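Local atomic coordinates of putative sulfurtransferase DsrE (Allochromatium vinosum, PDB entry 2HYB), a protein that probably acts as a sulfurtransferase that carries sulfur as a cysteine persulfide, and could take part in oxidising intracellular sulfur. Residues G86-G91 with D99-H104. Residues are numbered along the deposited sequence; the frame is centred on the assembly and turned at random.
Sequences GIVDEG and DATNIH
Asn102 reaches across to the backbone of Gly86 and Val88 and ties the two ends of a helical excursion together, in a chain built on a parallel beta-sheet with helices packed around it. Residues 86-89 link helix 79-85 to helix 90-96, which begins at Glu90, and residues 99-104 run back toward strand 107-110. From CB outward, a chi1 of 68° tucks CG of Asn102 over its own backbone, flanked by N and C, and turns the amide toward the connection between the helices. CG itself lies 3.7 Å from Gly86 O, and there the amide splits. OD1 takes the N-H of Val88, with OD1 2.7 Å from Val88 N, and the donor lies in the plane of the amide carbonyl with a nearly straight N-H...O angle of 164°. ND2 gives a weak, bent bond to Gly86 O and also meets the CD1 end of Ile87, 3.9 Å from ND2, where the two side chains cross at about a right angle. One amide thus reads both an N-H and a C=O of residues 86-88.

The grip is returned by Val88 O, which accepts from two successive amides, Asn102 N at 2.9 Å and Ile103 N at 3.1 Å. Beside that carbonyl, Thr101 lays its CG2 against the carbonyl group of Asp89, while its OG1 bonds to Arg49. Asp89 is the N-cap of helix 90-96, its OD2 bonded to Glu92 N. Leu50 of the second subunit packs on Val88 and Asn102, so the junction also borders a subunit interface. Ile87 lies about 9 Å, side chain to side chain, from Cys78, the persulfide-forming cysteine by similarity. Ile103 packs beside Val88 O: CG1 faces Ile87 CG2, and its CG2 branch rests 3.4 Å from Asp89 CB.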
loop_
_atom_site.group_PDB
_atom_site.type_symbol
_atom_site.label_atom_id
_atom_site.label_comp_id
_atom_site.label_asym_id
_atom_site.label_seq_id
_atom_site.Cartn_x
_atom_site.Cartn_y
_atom_site.Cartn_z
ATOM N N GLY A 86 4.576 -5.151 16.930
ATOM C CA GLY A 86 5.370 -4.571 18.000
ATOM C C GLY A 86 4.732 -3.571 18.948
ATOM O O GLY A 86 5.442 -2.756 19.542
ATOM N N ILE A 87 3.411 -3.613 19.099
ATOM C CA ILE A 87 2.738 -2.709 20.029
ATOM C C ILE A 87 2.570 -3.490 21.333
ATOM O O ILE A 87 1.958 -4.564 21.341
ATOM C CB ILE A 87 1.378 -2.268 19.499
ATOM C CG1 ILE A 87 1.568 -1.461 18.213
ATOM C CG2 ILE A 87 0.662 -1.431 20.546
ATOM C CD1 ILE A 87 2.339 -0.172 18.405
ATOM N N VAL A 88 3.113 -2.936 22.421
ATOM C CA VAL A 88 3.109 -3.591 23.728
ATOM C C VAL A 88 2.641 -2.749 24.923
ATOM O O VAL A 88 3.079 -1.613 25.111
ATOM C CB VAL A 88 4.544 -4.109 24.063
ATOM C CG1 VAL A 88 4.553 -4.862 25.379
ATOM C CG2 VAL A 88 5.066 -4.979 22.931
ATOM N N ASP A 89 1.758 -3.323 25.735
ATOM C CA ASP A 89 1.279 -2.653 26.940
ATOM C C ASP A 89 1.685 -3.513 28.146
ATOM O O ASP A 89 2.327 -4.557 27.982
ATOM C CB ASP A 89 -0.243 -2.481 26.914
ATOM C CG ASP A 89 -0.985 -3.809 26.921
ATOM O OD1 ASP A 89 -2.206 -3.799 27.192
ATOM O OD2 ASP A 89 -0.345 -4.854 26.652
ATOM N N GLU A 90 1.309 -3.076 29.345
ATOM C CA GLU A 90 1.629 -3.793 30.581
ATOM C C GLU A 90 1.391 -5.306 30.453
ATOM O O GLU A 90 2.284 -6.116 30.713
ATOM C CB GLU A 90 0.776 -3.235 31.727
ATOM C CG GLU A 90 1.252 -3.597 33.124
ATOM C CD GLU A 90 2.527 -2.878 33.498
ATOM O OE1 GLU A 90 2.989 -3.046 34.642
ATOM O OE2 GLU A 90 3.067 -2.142 32.646
ATOM N N GLY A 91 0.179 -5.677 30.055
ATOM C CA GLY A 91 -0.161 -7.080 29.905
ATOM C C GLY A 91 0.770 -7.809 28.961
ATOM O O GLY A 91 1.455 -8.746 29.358
ATOM N N ASP A 99 11.106 -6.517 27.607
ATOM C CA ASP A 99 11.755 -5.595 28.535
ATOM C C ASP A 99 11.224 -4.155 28.521
ATOM O O ASP A 99 11.856 -3.269 29.094
ATOM C CB ASP A 99 13.268 -5.575 28.283
ATOM C CG ASP A 99 13.622 -5.082 26.890
ATOM O OD1 ASP A 99 13.122 -4.012 26.485
ATOM O OD2 ASP A 99 14.410 -5.753 26.197
ATOM N N ALA A 100 10.078 -3.916 27.880
ATOM C CA ALA A 100 9.502 -2.568 27.823
ATOM C C ALA A 100 8.133 -2.523 27.154
ATOM O O ALA A 100 7.670 -3.519 26.599
ATOM C CB ALA A 100 10.458 -1.622 27.102
ATOM N N THR A 101 7.478 -1.369 27.232
ATOM C CA THR A 101 6.172 -1.193 26.611
ATOM C C THR A 101 6.235 0.090 25.796
ATOM O O THR A 101 7.085 0.941 26.048
ATOM C CB THR A 101 5.044 -1.048 27.649
ATOM O OG1 THR A 101 5.167 0.211 28.313
ATOM C CG2 THR A 101 5.109 -2.158 28.670
ATOM N N ASN A 102 5.332 0.245 24.833
ATOM C CA ASN A 102 5.353 1.440 24.000
ATOM C C ASN A 102 3.965 1.945 23.626
ATOM O O ASN A 102 3.845 2.838 22.794
ATOM C CB ASN A 102 6.130 1.145 22.726
ATOM C CG ASN A 102 5.411 0.163 21.844
ATOM O OD1 ASN A 102 4.676 -0.703 22.329
ATOM N ND2 ASN A 102 5.616 0.281 20.542
ATOM N N ILE A 103 2.915 1.386 24.223
ATOM C CA ILE A 103 1.561 1.828 23.892
ATOM C C ILE A 103 1.212 3.123 24.607
ATOM O O ILE A 103 1.686 3.382 25.714
ATOM C CB ILE A 103 0.483 0.761 24.254
ATOM C CG1 ILE A 103 -0.835 1.091 23.535
ATOM C CG2 ILE A 103 0.253 0.724 25.768
ATOM C CD1 ILE A 103 -1.979 0.124 23.820
ATOM N N HIS A 104 0.401 3.950 23.958
ATOM C CA HIS A 104 -0.037 5.206 24.558
ATOM C C HIS A 104 -1.210 4.823 25.461
ATOM O O HIS A 104 -2.091 4.049 25.072
ATOM C CB HIS A 104 -0.495 6.195 23.488
ATOM C CG HIS A 104 -0.827 7.552 24.022
ATOM N ND1 HIS A 104 -1.921 7.790 24.829
ATOM C CD2 HIS A 104 -0.203 8.747 23.875
ATOM C CE1 HIS A 104 -1.954 9.071 25.155
ATOM N NE2 HIS A 104 -0.923 9.675 24.589
#